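Local atomic coordinates of fumarylacetoacetate hydrolase (Burkholderia xenovorans, PDB entry 5TI1), a protein that probably catalyses the metal-dependent hydrolysis of fumarylacetoacetate to fumarate and acetoacetate, the last step of phenylalanine and tyrosine breakdown. Residues L76-S81 with R109-R114; N95-I98 with A104-S107; V66-L71 with S87-D92; K24-S29 with A121-D126. All coordinates share one frame; numbering follows the deposited sequence. Where two conformers were deposited one is given.

The contacts belong to the N-terminal part of the chain, away from the magnesium site. Residues 24-29, in the loop after helix 13-17, meet residues 121-126 in interaction 4, closing a long loop that holds the other three contacts. Next come residues 66-71, where strand 64-67 runs into helix 68-73; they are met by the returning loop 87-92 in interaction 3. Residues 76-81 lie inside that loop but pair with residues 109-114, so interactions 1 and 3 cross. Interaction 2, between 95-98 and 104-107, is nested within interaction 1 and follows interaction 3 in series. It joins helices 95-99 and 102-116, interactions 1 and 3 set loops against helices 102-116 and 68-73, and interaction 4 joins two loops.

Interaction 1: L76-S81 with R109-R114; sequences LLSVPS and RVQLSR
Gln-111 reaches from helix 102-116 to the loop 76-81 and meets Leu-77 near its root and Ser-78 at its tip. Its CB, directed at the loop, lies 3.8 Å from CD1 of Leu-77, an apolar touch between a methyl group and the aliphatic root of a polar side chain. With CG anti to its own carbonyl carbon (chi1 -65°) and the chain extended beyond, the amide is carried out to the backbone of Ser-78. The amide carbon CD also rests against Leu-77 CD1. At the tip, Gln-111 OE1 accepts from Ser-78 N at 3.2 Å, the donor slightly tilted from the carbonyl plane, and it passes close to Leu-77 CA. Gln-111 NE2 donates to Ser-78 O in an almost straight bond (178°) that lies in both the amide plane of Gln-111 and the carbonyl plane of Ser-78, on a lone pair. The same NE2 makes a weak hydrogen bond to Ser-107 O, one turn back on its helix. Leu-77, with its apolar end, also packs on Leu-68 and Leu-71 of helix 68-73. A glutamine suits this position because its amide carries an acceptor and a donor side by side, matching the N-H and C=O of a single residue. The paired bonds limit rotation of the amide and give the backbone of Ser-78 side-chain partners, in the way an adjacent strand would supply backbone ones. The amide is neutral, and both bonds are made without bringing in a charge.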
loop_
_atom_site.group_PDB
_atom_site.type_symbol
_atom_site.label_atom_id
_atom_site.label_comp_id
_atom_site.label_asym_id
_atom_site.label_seq_id
_atom_site.Cartn_x
_atom_site.Cartn_y
_atom_site.Cartn_z
ATOM N N LEU B 76 25.999 12.157 -25.034
ATOM C CA LEU B 76 25.593 11.078 -25.925
ATOM C C LEU B 76 24.165 10.608 -25.681
ATOM O O LEU B 76 23.669 9.749 -26.417
ATOM C CB LEU B 76 26.545 9.884 -25.790
ATOM C CG LEU B 76 28.025 10.067 -26.116
ATOM C CD1 LEU B 76 28.604 8.728 -26.504
ATOM C CD2 LEU B 76 28.246 11.080 -27.216
ATOM N N LEU B 77 23.492 11.152 -24.673
ATOM C CA LEU B 77 22.165 10.697 -24.295
ATOM C C LEU B 77 21.402 11.908 -23.788
ATOM O O LEU B 77 21.901 12.635 -22.927
ATOM C CB LEU B 77 22.258 9.609 -23.218
ATOM C CG LEU B 77 21.010 8.827 -22.811
ATOM C CD1 LEU B 77 20.448 8.062 -24.000
ATOM C CD2 LEU B 77 21.350 7.880 -21.664
ATOM N N SER B 78 20.213 12.140 -24.329
ATOM C CA SER B 78 19.423 13.297 -23.932
ATOM C C SER B 78 17.986 12.894 -23.636
ATOM O O SER B 78 17.389 12.100 -24.370
ATOM C CB SER B 78 19.428 14.356 -25.012
ATOM O OG SER B 78 18.679 13.880 -26.107
ATOM N N VAL B 79 17.446 13.449 -22.553
ATOM C CA VAL B 79 16.029 13.346 -22.209
ATOM C C VAL B 79 15.489 14.760 -22.042
ATOM O O VAL B 79 16.268 15.716 -21.897
ATOM C CB VAL B 79 15.812 12.516 -20.920
ATOM C CG1 VAL B 79 15.969 11.041 -21.199
ATOM C CG2 VAL B 79 16.783 12.955 -19.837
ATOM N N PRO B 80 14.164 14.931 -22.083
ATOM C CA PRO B 80 13.585 16.264 -21.868
ATOM C C PRO B 80 14.082 16.917 -20.582
ATOM O O PRO B 80 14.225 16.267 -19.544
ATOM C CB PRO B 80 12.080 15.982 -21.817
ATOM C CG PRO B 80 11.910 14.824 -22.741
ATOM C CD PRO B 80 13.147 13.972 -22.559
ATOM N N SER B 81 14.348 18.222 -20.669
ATOM C CA SER B 81 14.887 18.995 -19.553
ATOM C C SER B 81 13.782 19.738 -18.816
ATOM O O SER B 81 12.935 19.124 -18.170
ATOM C CB SER B 81 15.945 19.993 -20.045
ATOM O OG SER B 81 15.342 21.132 -20.636
ATOM N N ARG B 109 15.839 4.232 -25.357
ATOM C CA ARG B 109 16.132 2.885 -25.831
ATOM C C ARG B 109 16.762 2.902 -27.222
ATOM O O ARG B 109 17.687 2.129 -27.504
ATOM C CB ARG B 109 14.859 2.046 -25.833
ATOM C CG ARG B 109 15.077 0.711 -26.478
ATOM C CD ARG B 109 13.824 -0.101 -26.555
ATOM N NE ARG B 109 14.101 -1.322 -27.287
ATOM C CZ ARG B 109 14.572 -2.420 -26.716
ATOM N NH1 ARG B 109 14.791 -2.428 -25.406
ATOM N NH2 ARG B 109 14.822 -3.502 -27.447
ATOM N N VAL B 110 16.286 3.784 -28.101
ATOM C CA VAL B 110 16.840 3.856 -29.446
ATOM C C VAL B 110 18.260 4.413 -29.414
ATOM O O VAL B 110 19.154 3.899 -30.097
ATOM C CB VAL B 110 15.918 4.688 -30.365
ATOM C CG1 VAL B 110 16.567 4.880 -31.724
ATOM C CG2 VAL B 110 14.578 3.999 -30.526
ATOM N N GLN B 111 18.490 5.474 -28.637
ATOM C CA GLN B 111 19.836 6.030 -28.525
ATOM C C GLN B 111 20.815 4.985 -27.997
ATOM O O GLN B 111 21.906 4.794 -28.553
ATOM C CB GLN B 111 19.819 7.260 -27.616
ATOM C CG GLN B 111 19.016 8.442 -28.157
ATOM C CD GLN B 111 18.919 9.581 -27.155
ATOM O OE1 GLN B 111 19.871 10.338 -26.963
ATOM N NE2 GLN B 111 17.773 9.699 -26.501
ATOM N N LEU B 112 20.425 4.284 -26.932
ATOM C CA LEU B 112 21.300 3.282 -26.330
ATOM C C LEU B 112 21.581 2.139 -27.296
ATOM O O LEU B 112 22.731 1.708 -27.449
ATOM C CB LEU B 112 20.674 2.752 -25.040
ATOM C CG LEU B 112 21.014 3.531 -23.771
ATOM C CD1 LEU B 112 20.238 2.983 -22.586
ATOM C CD2 LEU B 112 22.512 3.468 -23.505
ATOM N N SER B 113 20.535 1.630 -27.952
ATOM C CA SER B 113 20.712 0.544 -28.911
ATOM C C SER B 113 21.701 0.935 -29.999
ATOM O O SER B 113 22.588 0.150 -30.350
ATOM C CB SER B 113 19.366 0.163 -29.525
ATOM O OG SER B 113 19.483 -1.002 -30.318
ATOM N N ARG B 114 21.569 2.153 -30.531
ATOM C CA ARG B 114 22.534 2.650 -31.506
ATOM C C ARG B 114 23.949 2.633 -30.931
ATOM O O ARG B 114 24.869 2.067 -31.534
ATOM C CB ARG B 114 22.140 4.062 -31.956
#

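Interaction 2: N95-I98 with A104-S107; sequences NDFI and AWRS
Trp-105 brings its indole alongside the C-terminal side of segment 95-98, where its five-membered ring lies near the ring of Phe-97 and its nitrogen edge meets Ile-98. The polar link is a hydrogen bond from Trp-105 NE1 to Ile-98 O, 2.9 Å long with an N-H...O angle of 152°. The acceptor lies nearly in the indole plane, and the donor arrives in the plane of the carbonyl, on a lone pair. This gives the indole N-H a partner within a buried contact and helps fix the rotation of the ring. Beside that bond, the CG2 branch of Ile-98 touches the benzene part of the indole, at 3.9 Å from Trp-105 CZ2. CG2 stands anti to the backbone N of Ile-98, a torsion that places it on the carbonyl side, next to the acceptor O, where both meet the indole. Phe-97 contributes the end of its ring: Phe-97 CZ lies 4.1 Å from Trp-105 CA and about as far from CD1. The two ring planes are inclined at 55°, an oblique meeting of aromatic groups. Tryptophan suits the site because one flat side chain supplies both a large apolar surface and a single donor. The contact joins the short helix 95-99 to the start of helix 102-116 across the short link between them. Around it, Trp-105 meets Phe-253 of strand 252-263 edge-to-face, Phe-97 reaches Phe-44 of strand 44-49, and Ile-98 packs on the loop residues Val-146 and Val-369.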
loop_
_atom_site.group_PDB
_atom_site.type_symbol
_atom_site.label_atom_id
_atom_site.label_comp_id
_atom_site.label_asym_id
_atom_site.label_seq_id
_atom_site.Cartn_x
_atom_site.Cartn_y
_atom_site.Cartn_z
ATOM N N ASN B 95 11.527 6.287 -10.774
ATOM C CA ASN B 95 10.206 6.919 -10.875
ATOM C C ASN B 95 10.236 8.158 -11.760
ATOM O O ASN B 95 9.461 8.270 -12.719
ATOM C CB ASN B 95 9.681 7.272 -9.483
ATOM C CG ASN B 95 9.473 6.045 -8.609
ATOM O OD1 ASN B 95 10.347 5.183 -8.515
ATOM N ND2 ASN B 95 8.315 5.966 -7.958
ATOM N N ASP B 96 11.136 9.097 -11.451
ATOM C CA ASP B 96 11.202 10.359 -12.191
ATOM C C ASP B 96 11.436 10.130 -13.682
ATOM O O ASP B 96 10.830 10.807 -14.521
ATOM C CB ASP B 96 12.305 11.245 -11.599
ATOM C CG ASP B 96 11.916 11.862 -10.262
ATOM O OD1 ASP B 96 10.747 11.740 -9.864
ATOM O OD2 ASP B 96 12.783 12.472 -9.613
ATOM N N PHE B 97 12.330 9.198 -14.035
ATOM C CA PHE B 97 12.555 8.906 -15.449
ATOM C C PHE B 97 11.337 8.243 -16.088
ATOM O O PHE B 97 10.949 8.595 -17.209
ATOM C CB PHE B 97 13.793 8.021 -15.626
ATOM C CG PHE B 97 13.869 7.375 -16.980
ATOM C CD1 PHE B 97 14.149 8.133 -18.102
ATOM C CD2 PHE B 97 13.621 6.019 -17.135
ATOM C CE1 PHE B 97 14.211 7.552 -19.357
ATOM C CE2 PHE B 97 13.672 5.433 -18.389
ATOM C CZ PHE B 97 13.968 6.198 -19.500
ATOM N N ILE B 98 10.728 7.273 -15.396
ATOM C CA ILE B 98 9.512 6.639 -15.908
ATOM C C ILE B 98 8.423 7.681 -16.140
ATOM O O ILE B 98 7.755 7.689 -17.188
ATOM C CB ILE B 98 9.032 5.534 -14.949
ATOM C CG1 ILE B 98 10.006 4.358 -14.943
ATOM C CG2 ILE B 98 7.672 5.037 -15.363
ATOM C CD1 ILE B 98 9.782 3.381 -13.766
ATOM N N ALA B 104 9.689 9.076 -23.946
ATOM C CA ALA B 104 11.021 9.160 -23.360
ATOM C C ALA B 104 11.675 7.786 -23.277
ATOM O O ALA B 104 12.841 7.626 -23.655
ATOM C CB ALA B 104 10.950 9.810 -21.978
ATOM N N TRP B 105 10.937 6.777 -22.790
ATOM C CA TRP B 105 11.514 5.440 -22.672
ATOM C C TRP B 105 12.037 4.957 -24.016
ATOM O O TRP B 105 13.090 4.310 -24.089
ATOM C CB TRP B 105 10.489 4.432 -22.147
ATOM C CG TRP B 105 9.602 4.911 -21.052
ATOM C CD1 TRP B 105 9.870 5.876 -20.129
ATOM C CD2 TRP B 105 8.287 4.438 -20.772
ATOM N NE1 TRP B 105 8.798 6.031 -19.284
ATOM C CE2 TRP B 105 7.809 5.161 -19.664
ATOM C CE3 TRP B 105 7.462 3.472 -21.357
ATOM C CZ2 TRP B 105 6.540 4.959 -19.134
ATOM C CZ3 TRP B 105 6.204 3.267 -20.827
ATOM C CH2 TRP B 105 5.754 4.008 -19.726
ATOM N N ARG B 106 11.311 5.266 -25.093
ATOM C CA ARG B 106 11.693 4.754 -26.403
ATOM C C ARG B 106 12.846 5.547 -26.995
ATOM O O ARG B 106 13.764 4.960 -27.575
ATOM C CB ARG B 106 10.483 4.758 -27.331
ATOM C CG ARG B 106 9.406 3.798 -26.885
ATOM C CD ARG B 106 8.203 3.806 -27.818
ATOM N NE ARG B 106 7.278 2.730 -27.474
ATOM C CZ ARG B 106 6.154 2.461 -28.129
ATOM N NH1 ARG B 106 5.794 3.204 -29.169
ATOM N NH2 ARG B 106 5.384 1.454 -27.734
ATOM N N SER B 107 12.821 6.876 -26.853
ATOM C CA SER B 107 13.971 7.691 -27.236
ATOM C C SER B 107 15.261 7.169 -26.604
ATOM O O SER B 107 16.257 6.930 -27.299
ATOM C CB SER B 107 13.734 9.147 -26.837
ATOM O OG SER B 107 14.861 9.947 -27.160
#

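Interaction 3: V66-L71 with S87-D92; sequences VDLAAL and SVFVRD
Leu-68 sets its CB over the face of the Phe-89 ring, 3.8 Å from the centroid and 12° off the ring normal, a CH-pi contact. In Leu-68, CG stands anti to the carbonyl carbon (chi1 -58°), and the chain runs on so that CD1 reaches the rim of the ring, 3.7 Å from Phe-89 CE1. The phenylalanine takes the same first torsion (chi1 -64°), which lays its ring against the first turn of helix 68-73. Val-88 CG2 lies over the opposite face, offset toward the rim, so the ring is held between two aliphatic groups. Next to it, the small side chain of Ala-69 lets the backbones come close: its CB is 3.8 Å from Phe-89 CB and 3.7 Å from Val-90 CG2. Both sides are shaped by local hydrogen bonds. Ala-70 N donates to Asp-67 OD1 at 3.1 Å, approaching from above the carboxylate plane. In the facing loop, Ser-87 OG accepts from Phe-89 N, also at 3.1 Å, and itself bonds to Glu-72. Backbone bonds of Leu-68 and Phe-89 to Val-57 tie both segments to strand 56-61. Aspartate suits its place as the N-cap of helix 68-73, and serine suits the opening of an ST turn that overlaps a type I beta turn from Ser-87 to Val-90: a capped helix start packed against a turn, at the end of a strand of the five-stranded antiparallel sheet.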
loop_
_atom_site.group_PDB
_atom_site.type_symbol
_atom_site.label_atom_id
_atom_site.label_comp_id
_atom_site.label_asym_id
_atom_site.label_seq_id
_atom_site.Cartn_x
_atom_site.Cartn_y
_atom_site.Cartn_z
ATOM N N VAL B 66 25.513 0.038 -18.249
ATOM C CA VAL B 66 25.736 1.367 -18.799
ATOM C C VAL B 66 25.270 2.402 -17.779
ATOM O O VAL B 66 24.125 2.364 -17.314
ATOM C CB VAL B 66 25.012 1.548 -20.140
ATOM C CG1 VAL B 66 25.236 2.941 -20.644
ATOM C CG2 VAL B 66 25.514 0.529 -21.152
ATOM N N ASP B 67 26.162 3.319 -17.425
ATOM C CA ASP B 67 25.843 4.445 -16.554
ATOM C C ASP B 67 25.152 5.497 -17.412
ATOM O O ASP B 67 25.800 6.194 -18.190
ATOM C CB ASP B 67 27.118 4.989 -15.918
ATOM C CG ASP B 67 26.854 6.032 -14.844
ATOM O OD1 ASP B 67 25.841 6.760 -14.924
ATOM O OD2 ASP B 67 27.683 6.129 -13.915
ATOM N N LEU B 68 23.830 5.619 -17.285
ATOM C CA LEU B 68 23.115 6.550 -18.161
ATOM C C LEU B 68 23.462 7.995 -17.831
ATOM O O LEU B 68 23.589 8.827 -18.734
ATOM C CB LEU B 68 21.607 6.331 -18.070
ATOM C CG LEU B 68 21.077 4.943 -18.412
ATOM C CD1 LEU B 68 19.583 5.050 -18.738
ATOM C CD2 LEU B 68 21.873 4.317 -19.558
ATOM N N ALA B 69 23.642 8.309 -16.543
ATOM C CA ALA B 69 24.020 9.666 -16.159
ATOM C C ALA B 69 25.357 10.060 -16.775
ATOM O O ALA B 69 25.531 11.198 -17.225
ATOM C CB ALA B 69 24.060 9.793 -14.635
ATOM N N ALA B 70 26.307 9.123 -16.830
ATOM C CA ALA B 70 27.590 9.415 -17.461
ATOM C C ALA B 70 27.435 9.671 -18.961
ATOM O O ALA B 70 28.069 10.583 -19.506
ATOM C CB ALA B 70 28.573 8.275 -17.198
ATOM N N LEU B 71 26.611 8.877 -19.648
ATOM C CA LEU B 71 26.389 9.113 -21.073
ATOM C C LEU B 71 25.686 10.443 -21.327
ATOM O O LEU B 71 25.966 11.110 -22.332
ATOM C CB LEU B 71 25.574 7.973 -21.681
ATOM C CG LEU B 71 26.223 6.596 -21.794
ATOM C CD1 LEU B 71 25.400 5.740 -22.731
ATOM C CD2 LEU B 71 27.655 6.707 -22.290
ATOM N N SER B 87 19.187 15.865 -13.024
ATOM C CA SER B 87 19.152 14.796 -14.016
ATOM C C SER B 87 18.287 13.660 -13.490
ATOM O O SER B 87 18.454 13.233 -12.344
ATOM C CB SER B 87 20.566 14.289 -14.319
ATOM O OG SER B 87 20.545 12.988 -14.885
ATOM N N VAL B 88 17.359 13.171 -14.320
ATOM C CA VAL B 88 16.518 12.049 -13.909
ATOM C C VAL B 88 17.298 10.753 -13.755
ATOM O O VAL B 88 16.767 9.785 -13.198
ATOM C CB VAL B 88 15.370 11.784 -14.901
ATOM C CG1 VAL B 88 14.388 12.948 -14.931
ATOM C CG2 VAL B 88 15.934 11.496 -16.286
ATOM N N PHE B 89 18.536 10.702 -14.254
ATOM C CA PHE B 89 19.374 9.520 -14.135
ATOM C C PHE B 89 20.165 9.482 -12.831
ATOM O O PHE B 89 20.691 8.425 -12.470
ATOM C CB PHE B 89 20.325 9.436 -15.336
ATOM C CG PHE B 89 19.620 9.261 -16.656
ATOM C CD1 PHE B 89 18.548 8.386 -16.778
ATOM C CD2 PHE B 89 20.017 9.978 -17.777
ATOM C CE1 PHE B 89 17.889 8.230 -18.005
ATOM C CE2 PHE B 89 19.365 9.821 -18.991
ATOM C CZ PHE B 89 18.302 8.947 -19.100
ATOM N N VAL B 90 20.261 10.605 -12.117
ATOM C CA VAL B 90 20.892 10.622 -10.802
ATOM C C VAL B 90 19.788 10.676 -9.757
ATOM O O VAL B 90 19.395 11.753 -9.288
ATOM C CB VAL B 90 21.877 11.791 -10.647
ATOM C CG1 VAL B 90 22.613 11.673 -9.322
ATOM C CG2 VAL B 90 22.858 11.799 -11.797
ATOM N N ARG B 91 19.267 9.498 -9.420
ATOM C CA ARG B 91 18.099 9.315 -8.574
ATOM C C ARG B 91 18.235 7.944 -7.946
ATOM O O ARG B 91 18.846 7.050 -8.536
ATOM C CB ARG B 91 16.785 9.368 -9.373
ATOM C CG ARG B 91 16.448 10.685 -10.017
ATOM C CD ARG B 91 15.853 11.634 -9.011
ATOM N NE ARG B 91 15.288 12.808 -9.664
ATOM C CZ ARG B 91 16.008 13.836 -10.096
ATOM N NH1 ARG B 91 17.324 13.831 -9.950
ATOM N NH2 ARG B 91 15.413 14.868 -10.673
ATOM N N ASP B 92 17.668 7.771 -6.755
ATOM C CA ASP B 92 17.638 6.501 -6.047
ATOM C C ASP B 92 16.529 5.581 -6.535
ATOM O O ASP B 92 16.340 4.505 -5.957
ATOM C CB ASP B 92 17.476 6.750 -4.541
ATOM C CG ASP B 92 18.658 7.495 -3.940
ATOM O OD1 ASP B 92 19.734 7.515 -4.570
ATOM O OD2 ASP B 92 18.516 8.056 -2.836
#

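Interaction 4: K24-S29 with A121-D126; sequences KSWVES and ATLRDD
Trp-26 and Arg-124 meet through a CH-pi contact in which the aliphatic part of the arginine lies over the face of the indole. Arg-124 CB stands 3.5 Å from the centroid of the five-membered ring, only 4° off its normal, and Arg-124 CG follows at 3.6 Å from Trp-26 CG. The opposite face carries Val-27 CG2, so the indole is sandwiched. Arginine suits this place, since its methylenes can cover the indole while its charged end turns to a carboxylate.

Apolar packing is added at the ring edge, where Leu-123 CD2 lies near the indole plane, 3.6 Å from Trp-26 CZ2. Leu-123 also rests on Leu-115, Leu-129 and Leu-134, and thus belongs to the core between helices 102-116 and 127-133 and strand 134-136. Residues 121-126 form the last part of the connection between those two helices: a type I beta turn runs from Leu-123 to Asp-126, the N-cap residue of helix 127-133.

The polar bonds are made within each segment or outside the pair. Trp-26 NE1 donates to Leu-115 O, near the end of helix 102-116. Arg-124 bends at chi3 (80°), and its guanidinium forms a side-on salt bridge with Asp-125, Arg-124 NE to Asp-125 OD1 at 2.8 Å and NH2 to OD2 at 3.2 Å, while Arg-124 NH1 bonds to Arg-118 O.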
loop_
_atom_site.group_PDB
_atom_site.type_symbol
_atom_site.label_atom_id
_atom_site.label_comp_id
_atom_site.label_asym_id
_atom_site.label_seq_id
_atom_site.Cartn_x
_atom_site.Cartn_y
_atom_site.Cartn_z
ATOM N N LYS B 24 23.758 -6.987 -32.875
ATOM C CA LYS B 24 24.690 -7.425 -31.849
ATOM C C LYS B 24 25.438 -6.207 -31.324
ATOM O O LYS B 24 25.439 -5.138 -31.939
ATOM C CB LYS B 24 25.679 -8.480 -32.384
ATOM C CG LYS B 24 25.021 -9.731 -32.942
ATOM C CD LYS B 24 24.303 -10.527 -31.865
ATOM C CE LYS B 24 23.328 -11.524 -32.479
ATOM N NZ LYS B 24 22.511 -12.252 -31.464
ATOM N N SER B 25 26.097 -6.390 -30.183
ATOM C CA SER B 25 26.795 -5.320 -29.491
ATOM C C SER B 25 28.303 -5.509 -29.562
ATOM O O SER B 25 28.809 -6.624 -29.716
ATOM C CB SER B 25 26.361 -5.250 -28.018
ATOM O OG SER B 25 27.053 -4.219 -27.327
ATOM N N TRP B 26 29.023 -4.396 -29.436
ATOM C CA TRP B 26 30.458 -4.471 -29.198
ATOM C C TRP B 26 30.792 -4.805 -27.747
ATOM O O TRP B 26 31.973 -4.978 -27.426
ATOM C CB TRP B 26 31.145 -3.165 -29.607
ATOM C CG TRP B 26 30.485 -1.942 -29.085
ATOM C CD1 TRP B 26 29.584 -1.157 -29.740
ATOM C CD2 TRP B 26 30.676 -1.347 -27.799
ATOM N NE1 TRP B 26 29.198 -0.110 -28.939
ATOM C CE2 TRP B 26 29.848 -0.208 -27.738
ATOM C CE3 TRP B 26 31.456 -1.673 -26.687
ATOM C CZ2 TRP B 26 29.788 0.610 -26.616
ATOM C CZ3 TRP B 26 31.389 -0.860 -25.571
ATOM C CH2 TRP B 26 30.561 0.267 -25.543
ATOM N N VAL B 27 29.796 -4.879 -26.864
ATOM C CA VAL B 27 29.967 -5.522 -25.557
ATOM C C VAL B 27 29.820 -7.019 -25.811
ATOM O O VAL B 27 28.710 -7.514 -26.002
ATOM C CB VAL B 27 28.951 -5.017 -24.527
ATOM C CG1 VAL B 27 29.197 -5.656 -23.160
ATOM C CG2 VAL B 27 28.986 -3.492 -24.434
ATOM N N GLU B 28 30.939 -7.747 -25.853
ATOM C CA GLU B 28 30.884 -9.115 -26.366
ATOM C C GLU B 28 30.019 -10.015 -25.491
ATOM O O GLU B 28 29.269 -10.852 -26.009
ATOM C CB GLU B 28 32.289 -9.706 -26.508
ATOM C CG GLU B 28 32.294 -11.041 -27.253
ATOM C CD GLU B 28 31.641 -10.953 -28.639
ATOM O OE1 GLU B 28 31.910 -9.976 -29.375
ATOM O OE2 GLU B 28 30.852 -11.862 -28.987
ATOM N N SER B 29 30.117 -9.874 -24.163
ATOM C CA SER B 29 29.269 -10.674 -23.285
ATOM C C SER B 29 27.786 -10.511 -23.629
ATOM O O SER B 29 26.987 -11.426 -23.406
ATOM C CB SER B 29 29.533 -10.308 -21.820
ATOM O OG SER B 29 29.343 -8.924 -21.581
ATOM N N ALA B 121 30.591 3.532 -33.646
ATOM C CA ALA B 121 31.899 3.867 -33.098
ATOM C C ALA B 121 31.864 4.964 -32.042
ATOM O O ALA B 121 32.890 5.201 -31.393
ATOM C CB ALA B 121 32.854 4.288 -34.226
ATOM N N THR B 122 30.721 5.629 -31.852
ATOM C CA THR B 122 30.684 6.833 -31.026
ATOM C C THR B 122 31.132 6.542 -29.599
ATOM O O THR B 122 31.969 7.261 -29.042
ATOM C CB THR B 122 29.278 7.435 -31.034
ATOM O OG1 THR B 122 28.824 7.582 -32.386
ATOM C CG2 THR B 122 29.288 8.796 -30.359
ATOM N N LEU B 123 30.581 5.493 -28.988
ATOM C CA LEU B 123 30.993 5.082 -27.651
ATOM C C LEU B 123 32.033 3.972 -27.688
ATOM O O LEU B 123 33.015 4.027 -26.947
ATOM C CB LEU B 123 29.782 4.628 -26.826
ATOM C CG LEU B 123 30.130 4.142 -25.416
ATOM C CD1 LEU B 123 30.723 5.281 -24.606
ATOM C CD2 LEU B 123 28.910 3.551 -24.719
ATOM N N ARG B 124 31.818 2.971 -28.548
ATOM C CA ARG B 124 32.745 1.861 -28.754
ATOM C C ARG B 124 34.201 2.306 -28.794
ATOM O O ARG B 124 35.061 1.710 -28.141
ATOM C CB ARG B 124 32.377 1.138 -30.054
ATOM C CG ARG B 124 33.271 -0.041 -30.416
ATOM C CD ARG B 124 33.008 -0.491 -31.847
ATOM N NE ARG B 124 33.685 0.358 -32.820
ATOM C CZ ARG B 124 33.483 0.300 -34.132
ATOM N NH1 ARG B 124 32.612 -0.563 -34.640
ATOM N NH2 ARG B 124 34.150 1.112 -34.939
ATOM N N ASP B 125 34.493 3.365 -29.543
ATOM C CA ASP B 125 35.864 3.785 -29.801
ATOM C C ASP B 125 36.345 4.903 -28.882
ATOM O O ASP B 125 37.461 5.398 -29.068
ATOM C CB ASP B 125 36.009 4.213 -31.264
ATOM C CG ASP B 125 35.893 3.046 -32.225
ATOM O OD1 ASP B 125 35.773 1.892 -31.759
ATOM O OD2 ASP B 125 35.923 3.279 -33.448
ATOM N N ASP B 126 35.546 5.307 -27.901
ATOM C CA ASP B 126 35.954 6.309 -26.919
ATOM C C ASP B 126 36.361 5.553 -25.658
ATOM O O ASP B 126 35.535 5.273 -24.786
ATOM C CB ASP B 126 34.827 7.302 -26.652
ATOM C CG ASP B 126 35.240 8.428 -25.716
ATOM O OD1 ASP B 126 36.373 8.399 -25.200
ATOM O OD2 ASP B 126 34.432 9.353 -25.506
#